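Local coordinates for protein dual function macrocyclase-peptidase POPB (PDB 5N4B) that cleaves a toxin precursor peptide after proline residues and joins the ends of the released intermediate into a macrocycle during amanitin biosynthesis, at residues Tyr160-Ile172 and Ile692-Pro704. The protein carries 1 engineered substitution. Numbering follows the deposited sequence.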
ATOM      1  N   TYR A 160       6.623 -19.513  -0.462  1.00 10.28           N
ATOM      2  CA  TYR A 160       6.640 -18.382   0.442  1.00 10.30           C
ATOM      3  C   TYR A 160       7.901 -17.570   0.262  1.00 10.77           C
ATOM      4  O   TYR A 160       8.997 -18.133   0.189  1.00 12.10           O
ATOM      5  CB  TYR A 160       6.477 -18.792   1.899  1.00 10.65           C
ATOM      6  CG  TYR A 160       7.432 -19.833   2.405  1.00 10.26           C
ATOM      7  CD1 TYR A 160       7.223 -21.177   2.115  1.00 13.36           C
ATOM      8  CD2 TYR A 160       8.468 -19.531   3.291  1.00 11.82           C
ATOM      9  CE1 TYR A 160       8.049 -22.174   2.622  1.00 12.36           C
ATOM     10  CE2 TYR A 160       9.294 -20.547   3.820  1.00 13.81           C
ATOM     11  CZ  TYR A 160       9.036 -21.868   3.478  1.00 12.50           C
ATOM     12  OH  TYR A 160       9.816 -22.899   4.013  1.00 16.19           O
ATOM     13  N   ALA A 161       7.743 -16.268   0.174  1.00 10.73           N
ATOM     14  CA  ALA A 161       8.821 -15.321  -0.046  1.00 11.30           C
ATOM     15  C   ALA A 161       9.281 -14.749   1.280  1.00 11.30           C
ATOM     16  O   ALA A 161       8.453 -14.269   2.076  1.00 12.37           O
ATOM     17  CB  ALA A 161       8.354 -14.183  -0.962  1.00 11.12           C
ATOM     18  N   VAL A 162      10.591 -14.777   1.503  1.00 11.78           N
ATOM     19  CA  VAL A 162      11.195 -14.386   2.771  1.00 11.14           C
ATOM     20  C   VAL A 162      12.181 -13.261   2.523  1.00 13.67           C
ATOM     21  O   VAL A 162      13.004 -13.335   1.615  1.00 14.95           O
ATOM     22  CB  VAL A 162      11.906 -15.584   3.402  1.00 13.84           C
ATOM     23  CG1 VAL A 162      12.566 -15.159   4.706  1.00 17.02           C
ATOM     24  CG2 VAL A 162      10.881 -16.724   3.644  1.00 15.33           C
ATOM     25  N   SER A 163      12.102 -12.242   3.352  1.00 13.99           N
ATOM     26  CA  SER A 163      13.037 -11.122   3.387  1.00 13.41           C
ATOM     27  C   SER A 163      13.747 -11.128   4.733  1.00 15.73           C
ATOM     28  O   SER A 163      13.210 -11.619   5.732  1.00 16.26           O
ATOM     29  CB  SER A 163      12.354  -9.774   3.196  1.00 14.78           C
ATOM     30  OG  SER A 163      11.931  -9.639   1.854  1.00 20.48           O
ATOM     31  N   HIS A 164      14.968 -10.609   4.759  1.00 16.87           N
ATOM     32  CA  HIS A 164      15.756 -10.460   5.966  1.00 16.76           C
ATOM     33  C   HIS A 164      16.193  -9.021   6.131  1.00 18.43           C
ATOM     34  O   HIS A 164      16.331  -8.295   5.158  1.00 16.36           O
ATOM     35  CB  HIS A 164      17.024 -11.309   5.859  1.00 20.24           C
ATOM     36  CG  HIS A 164      16.731 -12.766   5.766  1.00 27.07           C
ATOM     37  ND1 HIS A 164      16.651 -13.568   6.879  1.00 34.14           N
ATOM     38  CD2 HIS A 164      16.442 -13.553   4.707  1.00 29.48           C
ATOM     39  CE1 HIS A 164      16.363 -14.801   6.507  1.00 31.55           C
ATOM     40  NE2 HIS A 164      16.214 -14.813   5.193  1.00 29.14           N
ATOM     41  N   LEU A 165      16.409  -8.612   7.384  1.00 18.86           N
ATOM     42  CA  LEU A 165      16.940  -7.298   7.649  1.00 19.12           C
ATOM     43  C   LEU A 165      18.198  -7.110   6.832  1.00 19.30           C
ATOM     44  O   LEU A 165      19.048  -7.997   6.749  1.00 20.87           O
ATOM     45  CB  LEU A 165      17.246  -7.182   9.158  1.00 20.89           C
ATOM     46  CG  LEU A 165      16.002  -7.206  10.067  1.00 21.54           C
ATOM     47  CD1 LEU A 165      16.444  -7.158  11.548  1.00 25.85           C
ATOM     48  CD2 LEU A 165      15.027  -6.074   9.747  1.00 23.56           C
ATOM     49  N   GLY A 166      18.324  -5.943   6.212  1.00 18.63           N
ATOM     50  CA  GLY A 166      19.456  -5.624   5.388  1.00 17.82           C
ATOM     51  C   GLY A 166      19.371  -6.043   3.934  1.00 18.15           C
ATOM     52  O   GLY A 166      20.320  -5.777   3.183  1.00 20.71           O
ATOM     53  N   GLY A 167      18.331  -6.728   3.527  1.00 18.13           N
ATOM     54  CA  GLY A 167      18.236  -7.234   2.161  1.00 17.91           C
ATOM     55  C   GLY A 167      17.344  -6.413   1.245  1.00 18.63           C
ATOM     56  O   GLY A 167      16.384  -5.789   1.695  1.00 19.16           O
ATOM     57  N   ASP A 168      17.666  -6.418  -0.049  1.00 17.20           N
ATOM     58  CA  ASP A 168      16.908  -5.663  -1.046  1.00 17.62           C
ATOM     59  C   ASP A 168      16.017  -6.532  -1.944  1.00 16.33           C
ATOM     60  O   ASP A 168      15.285  -5.981  -2.773  1.00 17.23           O
ATOM     61  CB  ASP A 168      17.873  -4.878  -1.938  1.00 18.96           C
ATOM     62  CG  ASP A 168      18.303  -3.567  -1.338  1.00 21.21           C
ATOM     63  OD1 ASP A 168      17.588  -2.998  -0.493  1.00 27.10           O
ATOM     64  OD2 ASP A 168      19.450  -3.189  -1.670  1.00 25.47           O
ATOM     65  N   TYR A 169      16.079  -7.853  -1.819  1.00 15.20           N
ATOM     66  CA  TYR A 169      15.286  -8.812  -2.571  1.00 15.45           C
ATOM     67  C   TYR A 169      14.744  -9.863  -1.605  1.00 16.02           C
ATOM     68  O   TYR A 169      15.202  -9.998  -0.472  1.00 19.36           O
ATOM     69  CB  TYR A 169      16.130  -9.533  -3.666  1.00 16.56           C
ATOM     70  CG  TYR A 169      16.741  -8.533  -4.637  1.00 17.55           C
ATOM     71  CD1 TYR A 169      16.066  -8.117  -5.766  1.00 17.10           C
ATOM     72  CD2 TYR A 169      17.967  -7.984  -4.377  1.00 18.84           C
ATOM     73  CE1 TYR A 169      16.603  -7.158  -6.618  1.00 15.96           C
ATOM     74  CE2 TYR A 169      18.544  -7.053  -5.257  1.00 18.24           C
ATOM     75  CZ  TYR A 169      17.830  -6.635  -6.350  1.00 18.02           C
ATOM     76  OH  TYR A 169      18.400  -5.677  -7.189  1.00 22.30           O
ATOM     77  N   SER A 170      13.787 -10.629  -2.063  1.00 14.68           N
ATOM     78  CA  SER A 170      13.258 -11.756  -1.316  1.00 13.83           C
ATOM     79  C   SER A 170      13.683 -13.070  -1.947  1.00 15.06           C
ATOM     80  O   SER A 170      14.128 -13.130  -3.096  1.00 15.73           O
ATOM     81  CB  SER A 170      11.728 -11.727  -1.259  1.00 15.71           C
ATOM     82  OG  SER A 170      11.281 -10.511  -0.673  1.00 17.78           O
ATOM     83  N   THR A 171      13.559 -14.144  -1.182  1.00 14.29           N
ATOM     84  CA  THR A 171      13.876 -15.503  -1.606  1.00 12.94           C
ATOM     85  C   THR A 171      12.637 -16.354  -1.419  1.00 14.22           C
ATOM     86  O   THR A 171      11.987 -16.309  -0.361  1.00 13.92           O
ATOM     87  CB  THR A 171      15.052 -16.083  -0.798  1.00 15.11           C
ATOM     88  OG1 THR A 171      16.166 -15.184  -0.947  1.00 19.62           O
ATOM     89  CG2 THR A 171      15.387 -17.452  -1.247  1.00 16.81           C
ATOM     90  N   ILE A 172      12.277 -17.102  -2.452  1.00 12.85           N
ATOM     91  CA  ILE A 172      11.094 -17.958  -2.409  1.00 12.46           C
ATOM     92  C   ILE A 172      11.550 -19.359  -2.071  1.00 14.79           C
ATOM     93  O   ILE A 172      12.469 -19.915  -2.703  1.00 15.39           O
ATOM     94  CB  ILE A 172      10.312 -17.951  -3.725  1.00 12.85           C
ATOM     95  CG1 ILE A 172       9.900 -16.527  -4.109  1.00 12.09           C
ATOM     96  CG2 ILE A 172       9.091 -18.841  -3.560  1.00 13.70           C
ATOM     97  CD1 ILE A 172       9.336 -16.466  -5.549  1.00 12.61           C
ATOM     98  N   ILE A 692      14.757   8.897  13.072  1.00 13.74           N
ATOM     99  CA  ILE A 692      15.443   8.071  12.089  1.00 13.61           C
ATOM    100  C   ILE A 692      15.576   6.685  12.695  1.00 17.00           C
ATOM    101  O   ILE A 692      16.428   6.466  13.570  1.00 18.70           O
ATOM    102  CB  ILE A 692      16.813   8.634  11.700  1.00 16.07           C
ATOM    103  CG1 ILE A 692      16.645  10.081  11.193  1.00 19.43           C
ATOM    104  CG2 ILE A 692      17.415   7.725  10.631  1.00 17.09           C
ATOM    105  CD1 ILE A 692      17.839  10.983  11.249  1.00 22.70           C
ATOM    106  N   ASP A 693      14.770   5.744  12.234  1.00 12.95           N
ATOM    107  CA  ASP A 693      14.874   4.374  12.733  1.00 13.50           C
ATOM    108  C   ASP A 693      16.043   3.694  12.037  1.00 15.06           C
ATOM    109  O   ASP A 693      16.023   3.557  10.815  1.00 15.70           O
ATOM    110  CB  ASP A 693      13.563   3.636  12.490  1.00 12.74           C
ATOM    111  CG  ASP A 693      13.532   2.223  13.119  1.00 18.94           C
ATOM    112  OD1 ASP A 693      14.604   1.628  13.353  1.00 18.52           O
ATOM    113  OD2 ASP A 693      12.428   1.692  13.379  1.00 23.02           O
ATOM    114  N   LYS A 694      17.039   3.245  12.801  1.00 14.63           N
ATOM    115  CA  LYS A 694      18.282   2.722  12.215  1.00 15.60           C
ATOM    116  C   LYS A 694      18.286   1.207  12.035  1.00 16.64           C
ATOM    117  O   LYS A 694      19.292   0.662  11.588  1.00 18.97           O
ATOM    118  CB  LYS A 694      19.461   3.237  13.020  1.00 19.53           C
ATOM    119  CG  LYS A 694      19.612   4.747  12.733  1.00 22.37           C
ATOM    120  CD  LYS A 694      20.762   5.399  13.408  1.00 25.52           C
ATOM    121  CE  LYS A 694      20.967   6.780  12.817  1.00 25.92           C
ATOM    122  NZ  LYS A 694      22.023   7.455  13.575  1.00 25.51           N
ATOM    123  N   SER A 695      17.174   0.526  12.291  1.00 15.46           N
ATOM    124  CA  SER A 695      17.019  -0.859  11.891  1.00 15.84           C
ATOM    125  C   SER A 695      16.757  -0.881  10.401  1.00 20.47           C
ATOM    126  O   SER A 695      15.833  -0.217   9.923  1.00 21.93           O
ATOM    127  CB  SER A 695      15.876  -1.510  12.651  1.00 18.24           C
ATOM    128  OG  SER A 695      15.709  -2.873  12.255  1.00 23.43           O
ATOM    129  N   TRP A 696      17.578  -1.601   9.664  1.00 17.83           N
ATOM    130  CA  TRP A 696      17.505  -1.629   8.207  1.00 16.44           C
ATOM    131  C   TRP A 696      16.542  -2.720   7.790  1.00 15.85           C
ATOM    132  O   TRP A 696      16.924  -3.892   7.632  1.00 18.15           O
ATOM    133  CB  TRP A 696      18.891  -1.829   7.606  1.00 15.85           C
ATOM    134  CG  TRP A 696      18.942  -1.556   6.102  1.00 17.16           C
ATOM    135  CD1 TRP A 696      18.269  -2.205   5.140  1.00 18.59           C
ATOM    136  CD2 TRP A 696      19.671  -0.525   5.456  1.00 17.50           C
ATOM    137  NE1 TRP A 696      18.546  -1.668   3.903  1.00 18.49           N
ATOM    138  CE2 TRP A 696      19.415  -0.634   4.068  1.00 18.05           C
ATOM    139  CE3 TRP A 696      20.520   0.469   5.912  1.00 17.48           C
ATOM    140  CZ2 TRP A 696      19.972   0.235   3.135  1.00 17.81           C
ATOM    141  CZ3 TRP A 696      21.089   1.316   5.013  1.00 18.95           C
ATOM    142  CH2 TRP A 696      20.794   1.208   3.624  1.00 22.09           C
ATOM    143  N   LEU A 697      15.294  -2.337   7.573  1.00 16.56           N
ATOM    144  CA  LEU A 697      14.277  -3.307   7.196  1.00 16.87           C
ATOM    145  C   LEU A 697      14.595  -3.882   5.825  1.00 18.80           C
ATOM    146  O   LEU A 697      14.937  -3.144   4.885  1.00 20.33           O
ATOM    147  CB  LEU A 697      12.931  -2.595   7.165  1.00 17.58           C
ATOM    148  CG  LEU A 697      12.369  -2.134   8.514  1.00 17.51           C
ATOM    149  CD1 LEU A 697      11.108  -1.317   8.245  1.00 20.28           C
ATOM    150  CD2 LEU A 697      12.111  -3.313   9.457  1.00 19.75           C
ATOM    151  N   GLY A 698      14.470  -5.183   5.698  1.00 16.24           N
ATOM    152  CA  GLY A 698      14.536  -5.802   4.387  1.00 16.43           C
ATOM    153  C   GLY A 698      13.322  -5.418   3.572  1.00 14.64           C
ATOM    154  O   GLY A 698      12.295  -4.973   4.066  1.00 15.43           O
ATOM    155  N   HIS A 699      13.463  -5.563   2.271  1.00 17.16           N
ATOM    156  CA  HIS A 699      12.348  -5.274   1.383  1.00 16.75           C
ATOM    157  C   HIS A 699      11.067  -5.980   1.809  1.00 15.57           C
ATOM    158  O   HIS A 699      11.030  -7.215   1.960  1.00 17.76           O
ATOM    159  CB  HIS A 699      12.712  -5.677  -0.048  1.00 19.83           C
ATOM    160  CG  HIS A 699      11.657  -5.293  -1.020  1.00 15.62           C
ATOM    161  ND1 HIS A 699      10.949  -6.200  -1.765  1.00 21.34           N
ATOM    162  CD2 HIS A 699      11.180  -4.070  -1.345  1.00 17.09           C
ATOM    163  CE1 HIS A 699      10.065  -5.556  -2.502  1.00 18.53           C
ATOM    164  NE2 HIS A 699      10.160  -4.267  -2.246  1.00 23.31           N
ATOM    165  N   GLY A 700      10.021  -5.193   1.948  1.00 15.09           N
ATOM    166  CA  GLY A 700       8.716  -5.733   2.286  1.00 16.36           C
ATOM    167  C   GLY A 700       8.469  -5.961   3.750  1.00 18.43           C
ATOM    168  O   GLY A 700       7.327  -6.277   4.125  1.00 19.25           O
ATOM    169  N   MET A 701       9.468  -5.752   4.591  1.00 16.55           N
ATOM    170  CA  MET A 701       9.351  -6.097   5.993  1.00 15.58           C
ATOM    171  C   MET A 701       8.739  -4.947   6.760  1.00 13.63           C
ATOM    172  O   MET A 701       8.969  -3.766   6.459  1.00 18.88           O
ATOM    173  CB  MET A 701      10.735  -6.396   6.578  1.00 14.02           C
ATOM    174  CG  MET A 701      11.334  -7.657   6.024  1.00 16.46           C
ATOM    175  SD  MET A 701      12.941  -8.064   6.722  1.00 18.03           S
ATOM    176  CE  MET A 701      12.529  -8.507   8.413  1.00 18.39           C
ATOM    177  N   GLY A 702       8.025  -5.312   7.799  1.00 15.91           N
ATOM    178  CA  GLY A 702       7.520  -4.371   8.767  1.00 14.53           C
ATOM    179  C   GLY A 702       8.314  -4.387  10.068  1.00 15.66           C
ATOM    180  O   GLY A 702       9.169  -5.223  10.310  1.00 18.37           O
ATOM    181  N   LYS A 703       7.988  -3.430  10.906  1.00 17.00           N
ATOM    182  CA  LYS A 703       8.586  -3.344  12.229  1.00 17.33           C
ATOM    183  C   LYS A 703       7.878  -4.270  13.201  1.00 14.94           C
ATOM    184  O   LYS A 703       6.710  -4.618  12.990  1.00 16.76           O
ATOM    185  CB  LYS A 703       8.423  -1.923  12.753  1.00 20.72           C
ATOM    186  CG  LYS A 703       9.109  -0.854  11.936  1.00 23.22           C
ATOM    187  CD  LYS A 703       9.046   0.453  12.614  1.00 23.30           C
ATOM    188  CE  LYS A 703       9.667   1.499  11.711  1.00 28.42           C
ATOM    189  NZ  LYS A 703      10.180   2.662  12.475  1.00 31.13           N
ATOM    190  N   PRO A 704       8.515  -4.600  14.323  1.00 14.21           N
ATOM    191  CA  PRO A 704       7.797  -5.340  15.369  1.00 13.77           C
ATOM    192  C   PRO A 704       6.645  -4.505  15.921  1.00 12.10           C
ATOM    193  O   PRO A 704       6.700  -3.278  15.952  1.00 12.35           O
ATOM    194  CB  PRO A 704       8.858  -5.604  16.434  1.00 18.06           C
ATOM    195  CG  PRO A 704      10.216  -5.338  15.740  1.00 25.21           C
ATOM    196  CD  PRO A 704       9.925  -4.339  14.665  1.00 15.56           C
TER
HETATM  197  O   HOH W   1      16.369  -2.949   2.253  1.00 18.34           O
HETATM  198  O   HOH W   2      10.869  -9.077  -2.708  1.00 28.86           O
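M701 lays its thioether over the start of the 164-167 turn, M701 SD resting 3.4 Å from H164 C. A bend at the last torsion (chi3 69°) brings its methyl group CE against L165, the two side chains crossing at about a right angle, with CE 3.7 Å from L165 CD2. The same CD2 also meets the CD2 branch of L697. Beside this apolar patch the two loops are joined through their backbones: G166 N donates to W696 O at 2.9 Å, and H699 N to G167 O at 3.0 Å, both donors tilted out of the carbonyl plane. Between these bonds G698 CA passes 3.2 Å from H164 O, an approach that leaves no room for a side chain. W696 brings CD1 to G166 CA, while its NE1 donates to a water close to G167 O and L697 O. S163 OG, turned beside its own backbone N (chi1 -72°), donates in the carbonyl plane to H699 O at 2.6 Å. A second water bridges S170 OG and H699 ND1, meeting the imidazole in plane at its edge. The turn lies in the loop connecting strands 157-164 and 170-176 of a beta-propeller blade and abuts the loop of the alpha/beta-hydrolase domain that bears the charge-relay histidine. The backbone of H699 is thus held directly by the propeller, and its ring through a water, consistent with domain closure helping to position the catalytic loop.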